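Local coordinates for protein endoglucanase (Ruminococcus champanellensis, PDB 6WQP) that probably hydrolyses beta-1,4-glucosidic bonds in cellulose as a family 5 glycoside hydrolase, at residues 34-39 with 80-85; 76-81 with 114-119. All blocks are in the same frame, centred on the assembly; numbering follows the deposited sequence.

Contact 1: 34-39 with 80-85; sequences DATTTS and WIDHTG. With NA (sodium ion), chain F.
Asp82 spreads its carboxylate against the loop at Thr36, Thr37 and Thr38 and buries more surface than any other residue here. Its two oxygens take different partners. OD2 of Asp82 accepts from the backbone N of Thr37 at 2.9 Å, with a nearly straight N-H line of 170°. This donor comes from above the carboxylate plane. OD1 of Asp82 uses its syn lone pair for OG1 of Thr38, also at 2.9 Å. With chi1 at -64°, Asp82 CG stands anti to its own carbonyl carbon, and from there the carboxylate reaches both Thr37 N and Thr38 OG1. Water 2 donates to Asp82 OD2 at 2.8 Å and reaches Ala35 O only weakly. Thr37 OG1 turns instead to Leu41 O.

Ile81 adds the apolar part, its CG2 lying 4.1 Å from CG2 of Thr36. Water 1 bridges the segments: it is 2.8 Å from Ala35 O and 2.9 Å from His83 NE2, in the plane of that ring. Behind Asp82 the chain is tightly turned, and Trp80 O accepts from His83 N and Thr84 OG1 on opposite faces of its plane. The sodium ion is bound by Ile81 O at 2.5 Å, with Thr84 O and four waters as its other ligands.

An alanine in place of Asp82 would probably leave Thr37 N and Thr38 OG1 without their acceptor and water 2 without one of its anchors. The polar part of the contact thus rests largely on one acidic side chain that gathers a backbone NH, a hydroxyl and a water, and so probably spreads its negative charge over three donors.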
loop_
_atom_site.group_PDB
_atom_site.type_symbol
_atom_site.label_atom_id
_atom_site.label_comp_id
_atom_site.label_asym_id
_atom_site.label_seq_id
_atom_site.Cartn_x
_atom_site.Cartn_y
_atom_site.Cartn_z
ATOM N N ASP A 34 -2.684 -2.149 -10.231
ATOM C CA ASP A 34 -1.524 -2.961 -9.882
ATOM C C ASP A 34 -1.406 -4.231 -10.731
ATOM O O ASP A 34 -0.378 -4.919 -10.656
ATOM C CB ASP A 34 -1.572 -3.342 -8.386
ATOM C CG ASP A 34 -2.960 -3.811 -7.922
ATOM O OD1 ASP A 34 -3.955 -3.111 -8.198
ATOM O OD2 ASP A 34 -3.042 -4.869 -7.254
ATOM N N ALA A 35 -2.417 -4.561 -11.538
ATOM C CA ALA A 35 -2.346 -5.773 -12.343
ATOM C C ALA A 35 -1.242 -5.656 -13.397
ATOM O O ALA A 35 -1.120 -4.631 -14.079
ATOM C CB ALA A 35 -3.693 -6.039 -12.997
ATOM N N THR A 36 -0.429 -6.700 -13.520
ATOM C CA THR A 36 0.627 -6.755 -14.525
ATOM C C THR A 36 0.283 -7.823 -15.551
ATOM O O THR A 36 -0.466 -8.765 -15.277
ATOM C CB THR A 36 1.999 -7.057 -13.905
ATOM O OG1 THR A 36 1.940 -8.266 -13.149
ATOM C CG2 THR A 36 2.477 -5.902 -13.021
ATOM N N THR A 37 0.845 -7.652 -16.754
ATOM C CA THR A 37 0.661 -8.565 -17.876
ATOM C C THR A 37 2.005 -8.919 -18.500
ATOM O O THR A 37 2.063 -9.310 -19.678
ATOM C CB THR A 37 -0.256 -7.948 -18.940
ATOM O OG1 THR A 37 0.335 -6.754 -19.444
ATOM C CG2 THR A 37 -1.631 -7.624 -18.355
ATOM N N THR A 38 3.089 -8.800 -17.729
ATOM C CA THR A 38 4.427 -8.751 -18.311
ATOM C C THR A 38 4.740 -9.989 -19.140
ATOM O O THR A 38 5.352 -9.889 -20.211
ATOM C CB THR A 38 5.452 -8.582 -17.188
ATOM O OG1 THR A 38 4.983 -7.588 -16.259
ATOM C CG2 THR A 38 6.793 -8.162 -17.750
ATOM N N SER A 39 4.326 -11.162 -18.671
ATOM C CA SER A 39 4.724 -12.406 -19.314
ATOM C C SER A 39 3.926 -12.723 -20.570
ATOM O O SER A 39 4.304 -13.647 -21.301
ATOM C CB SER A 39 4.585 -13.567 -18.330
ATOM O OG SER A 39 3.234 -13.724 -17.930
ATOM N N TRP A 80 3.696 0.176 -12.658
ATOM C CA TRP A 80 4.103 1.014 -13.778
ATOM C C TRP A 80 4.945 0.267 -14.810
ATOM O O TRP A 80 5.110 0.769 -15.923
ATOM C CB TRP A 80 4.894 2.230 -13.266
ATOM C CG TRP A 80 4.137 3.045 -12.245
ATOM C CD1 TRP A 80 4.040 2.797 -10.907
ATOM C CD2 TRP A 80 3.382 4.236 -12.491
ATOM N NE1 TRP A 80 3.256 3.749 -10.308
ATOM C CE2 TRP A 80 2.845 4.649 -11.255
ATOM C CE3 TRP A 80 3.098 4.989 -13.632
ATOM C CZ2 TRP A 80 2.043 5.774 -11.126
ATOM C CZ3 TRP A 80 2.311 6.118 -13.503
ATOM C CH2 TRP A 80 1.783 6.498 -12.259
ATOM N N ILE A 81 5.445 -0.929 -14.482
ATOM C CA ILE A 81 6.473 -1.569 -15.300
ATOM C C ILE A 81 6.000 -1.775 -16.738
ATOM O O ILE A 81 6.749 -1.534 -17.690
ATOM C CB ILE A 81 6.912 -2.896 -14.661
ATOM C CG1 ILE A 81 7.931 -3.596 -15.561
ATOM C CG2 ILE A 81 5.708 -3.802 -14.412
ATOM C CD1 ILE A 81 8.649 -4.733 -14.880
ATOM N N ASP A 82 4.761 -2.250 -16.922
ATOM C CA ASP A 82 4.272 -2.526 -18.275
ATOM C C ASP A 82 3.970 -1.258 -19.061
ATOM O O ASP A 82 3.664 -1.352 -20.260
ATOM C CB ASP A 82 3.021 -3.408 -18.213
ATOM C CG ASP A 82 3.298 -4.779 -17.623
ATOM O OD1 ASP A 82 4.345 -5.373 -17.937
ATOM O OD2 ASP A 82 2.452 -5.259 -16.841
ATOM N N HIS A 83 4.082 -0.092 -18.426
ATOM C CA HIS A 83 3.795 1.214 -19.016
ATOM C C HIS A 83 5.022 2.119 -19.028
ATOM O O HIS A 83 4.899 3.329 -19.293
ATOM C CB HIS A 83 2.649 1.871 -18.239
ATOM C CG HIS A 83 1.528 0.928 -17.932
ATOM N ND1 HIS A 83 0.561 0.600 -18.858
ATOM C CD2 HIS A 83 1.225 0.235 -16.812
ATOM C CE1 HIS A 83 -0.297 -0.245 -18.318
ATOM N NE2 HIS A 83 0.085 -0.486 -17.079
ATOM N N THR A 84 6.199 1.564 -18.754
ATOM C CA THR A 84 7.447 2.307 -18.665
ATOM C C THR A 84 8.317 1.942 -19.860
ATOM O O THR A 84 8.527 0.758 -20.136
ATOM C CB THR A 84 8.191 1.978 -17.373
ATOM O OG1 THR A 84 7.378 2.304 -16.242
ATOM C CG2 THR A 84 9.509 2.741 -17.289
ATOM N N GLY A 85 8.854 2.952 -20.533
ATOM C CA GLY A 85 9.652 2.734 -21.721
ATOM C C GLY A 85 11.069 2.263 -21.433
ATOM O O GLY A 85 11.496 2.085 -20.289
HETATM NA NA NA F . 8.305 -1.737 -19.602
HETATM O O HOH W 1 -0.366 -1.981 -14.688
HETATM O O HOH W 2 -0.109 -4.252 -17.220
HETATM O O HOH W 3 6.326 -1.852 -21.262
HETATM O O HOH W 4 10.121 -1.452 -21.446
HETATM O O HOH W 5 8.306 -3.959 -20.017
HETATM O O HOH W 6 10.076 -1.517 -18.219
#

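Contact 2: 76-81 with 114-119; sequences VPVSWI and CILNIH. With NA (sodium ion), chain F.
Val76 N donates to Ile115 O at 2.7 Å, in a nearly straight bond (172°) that runs almost along the C=O axis. It belongs to the parallel bridge between Val76 and Leu116. Asn117 N is buried and has no partner in the model. Past the bridge, Val78 N bonds to a side chain, giving its proton to Asn117 OD1 at 3.0 Å. Asn117 CG sits in the crowded position between its own backbone N and carbonyl carbon (chi1 76°), which brings the amide across to Val78.

The other end of the amide is used as well. Asn117 ND2 donates to ND1 of His119 at 3.2 Å, in the plane of the imidazole, so the amide is held at both ends. Pro77 CB covers one face of that ring, 3.6 Å from the centroid of His119, in a CH-pi contact. The backbone O of Asn117 goes to the indole: Trp80 NE1 meets it at 2.9 Å, on a lone pair and within the ring plane, at 177°.

Apolar groups fill in around these bonds. Leu116 CD1 is 3.5 Å from Val78 CG2. Ile118 CG2 lies 3.6 Å from Trp80 CD1, the two side chains crossing at about a right angle. Nearer the start of the strand, Val76 CG2 rests 3.8 Å from Cys114 SG. Trp80 and Leu116 both continue onto Ile146 of helix 129-149.

The two chains thus stay side by side past the strand ends, where the side chains of Asn117 and Trp80 add bonds between them. This is the C-terminal mouth of a (beta/alpha)8 TIM barrel, where family 5 enzymes carry their active-site cleft.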
loop_
_atom_site.group_PDB
_atom_site.type_symbol
_atom_site.label_atom_id
_atom_site.label_comp_id
_atom_site.label_asym_id
_atom_site.label_seq_id
_atom_site.Cartn_x
_atom_site.Cartn_y
_atom_site.Cartn_z
ATOM N N VAL A 76 -4.247 3.472 -3.762
ATOM C CA VAL A 76 -4.319 3.150 -5.183
ATOM C C VAL A 76 -2.999 2.493 -5.571
ATOM O O VAL A 76 -2.053 3.193 -5.961
ATOM C CB VAL A 76 -4.587 4.411 -6.016
ATOM C CG1 VAL A 76 -4.589 4.084 -7.510
ATOM C CG2 VAL A 76 -5.880 5.079 -5.598
ATOM N N PRO A 77 -2.873 1.172 -5.433
ATOM C CA PRO A 77 -1.633 0.505 -5.859
ATOM C C PRO A 77 -1.522 0.552 -7.375
ATOM O O PRO A 77 -2.489 0.272 -8.087
ATOM C CB PRO A 77 -1.798 -0.932 -5.346
ATOM C CG PRO A 77 -3.293 -1.127 -5.267
ATOM C CD PRO A 77 -3.868 0.224 -4.903
ATOM N N VAL A 78 -0.347 0.934 -7.866
ATOM C CA VAL A 78 -0.141 1.112 -9.299
ATOM C C VAL A 78 1.135 0.404 -9.704
ATOM O O VAL A 78 2.215 0.723 -9.192
ATOM C CB VAL A 78 -0.078 2.594 -9.695
ATOM C CG1 VAL A 78 0.267 2.722 -11.184
ATOM C CG2 VAL A 78 -1.368 3.296 -9.402
ATOM N N SER A 79 1.021 -0.524 -10.648
ATOM C CA SER A 79 2.183 -1.127 -11.281
ATOM C C SER A 79 2.486 -0.368 -12.567
ATOM O O SER A 79 1.625 -0.257 -13.443
ATOM C CB SER A 79 1.960 -2.612 -11.543
ATOM O OG SER A 79 1.847 -3.312 -10.310
ATOM N N TRP A 80 3.696 0.176 -12.658
ATOM C CA TRP A 80 4.103 1.014 -13.778
ATOM C C TRP A 80 4.945 0.267 -14.810
ATOM O O TRP A 80 5.110 0.769 -15.923
ATOM C CB TRP A 80 4.894 2.230 -13.266
ATOM C CG TRP A 80 4.137 3.045 -12.245
ATOM C CD1 TRP A 80 4.040 2.797 -10.907
ATOM C CD2 TRP A 80 3.382 4.236 -12.491
ATOM N NE1 TRP A 80 3.256 3.749 -10.308
ATOM C CE2 TRP A 80 2.845 4.649 -11.255
ATOM C CE3 TRP A 80 3.098 4.989 -13.632
ATOM C CZ2 TRP A 80 2.043 5.774 -11.126
ATOM C CZ3 TRP A 80 2.311 6.118 -13.503
ATOM C CH2 TRP A 80 1.783 6.498 -12.259
ATOM N N ILE A 81 5.445 -0.929 -14.482
ATOM C CA ILE A 81 6.473 -1.569 -15.300
ATOM C C ILE A 81 6.000 -1.775 -16.738
ATOM O O ILE A 81 6.749 -1.534 -17.690
ATOM C CB ILE A 81 6.912 -2.896 -14.661
ATOM C CG1 ILE A 81 7.931 -3.596 -15.561
ATOM C CG2 ILE A 81 5.708 -3.802 -14.412
ATOM C CD1 ILE A 81 8.649 -4.733 -14.880
ATOM N N CYS A 114 -5.712 9.900 -0.293
ATOM C CA CYS A 114 -5.314 8.971 -1.349
ATOM C C CYS A 114 -3.826 8.689 -1.228
ATOM O O CYS A 114 -3.029 9.611 -1.032
ATOM C CB CYS A 114 -5.644 9.537 -2.726
ATOM S SG CYS A 114 -5.255 8.480 -4.110
ATOM N N ILE A 115 -3.461 7.408 -1.332
ATOM C CA ILE A 115 -2.070 6.972 -1.342
ATOM C C ILE A 115 -1.772 6.367 -2.713
ATOM O O ILE A 115 -2.418 5.396 -3.127
ATOM C CB ILE A 115 -1.775 5.954 -0.234
ATOM C CG1 ILE A 115 -2.063 6.547 1.147
ATOM C CG2 ILE A 115 -0.319 5.465 -0.354
ATOM C CD1 ILE A 115 -2.330 5.491 2.207
ATOM N N LEU A 116 -0.773 6.923 -3.394
ATOM C CA LEU A 116 -0.359 6.496 -4.728
ATOM C C LEU A 116 1.056 5.952 -4.634
ATOM O O LEU A 116 1.929 6.614 -4.084
ATOM C CB LEU A 116 -0.402 7.655 -5.705
ATOM C CG LEU A 116 0.090 7.395 -7.134
ATOM C CD1 LEU A 116 -0.851 6.416 -7.799
ATOM C CD2 LEU A 116 0.201 8.705 -7.889
ATOM N N ASN A 117 1.279 4.750 -5.174
ATOM C CA ASN A 117 2.610 4.166 -5.064
ATOM C C ASN A 117 3.173 3.676 -6.391
ATOM O O ASN A 117 2.595 3.934 -7.442
ATOM C CB ASN A 117 2.609 2.994 -4.070
ATOM C CG ASN A 117 1.983 1.707 -4.634
ATOM O OD1 ASN A 117 1.722 1.570 -5.840
ATOM N ND2 ASN A 117 1.758 0.745 -3.751
ATOM N N ILE A 118 4.314 2.983 -6.346
ATOM C CA ILE A 118 4.689 2.005 -7.367
ATOM C C ILE A 118 4.554 0.640 -6.712
ATOM O O ILE A 118 4.821 0.503 -5.510
ATOM C CB ILE A 118 6.106 2.221 -7.941
ATOM C CG1 ILE A 118 7.198 1.726 -6.991
ATOM C CG2 ILE A 118 6.314 3.688 -8.294
ATOM C CD1 ILE A 118 8.591 2.146 -7.431
ATOM N N HIS A 119 4.115 -0.368 -7.477
ATOM C CA HIS A 119 3.670 -1.618 -6.873
ATOM C C HIS A 119 4.509 -2.767 -7.399
ATOM O O HIS A 119 5.606 -3.017 -6.877
ATOM C CB HIS A 119 2.157 -1.794 -7.079
ATOM C CG HIS A 119 1.496 -2.651 -6.039
ATOM N ND1 HIS A 119 1.236 -2.212 -4.759
ATOM C CD2 HIS A 119 1.041 -3.924 -6.096
ATOM C CE1 HIS A 119 0.645 -3.174 -4.073
ATOM N NE2 HIS A 119 0.521 -4.227 -4.859
HETATM NA NA NA F . 8.305 -1.737 -19.602
HETATM O O HOH W 4 10.121 -1.452 -21.446
HETATM O O HOH W 5 8.306 -3.959 -20.017
HETATM O O HOH W 6 10.076 -1.517 -18.219
HETATM O O HOH W 3 6.326 -1.852 -21.262
#

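From the N terminus, strand 26-29 leads into 34-39, which meets 80-85 in contact 1 and closes a loop that includes helices 46-50 and 60-68 and strand 73-76. Contact 2 starts before that loop ends, at 76-81, and closes a second loop through helix 94-108 to 114-119. The two loops therefore cross, and the contacts share Trp80 and Ile81. They also touch directly. Asp34 O is 2.8 Å from Ser79 OG, a probable hydrogen bond, and Asp34 CB packs on His119. Together they tie the loops after three successive barrel strands, contact 1 farther from the centre of the chain and contact 2 deeper.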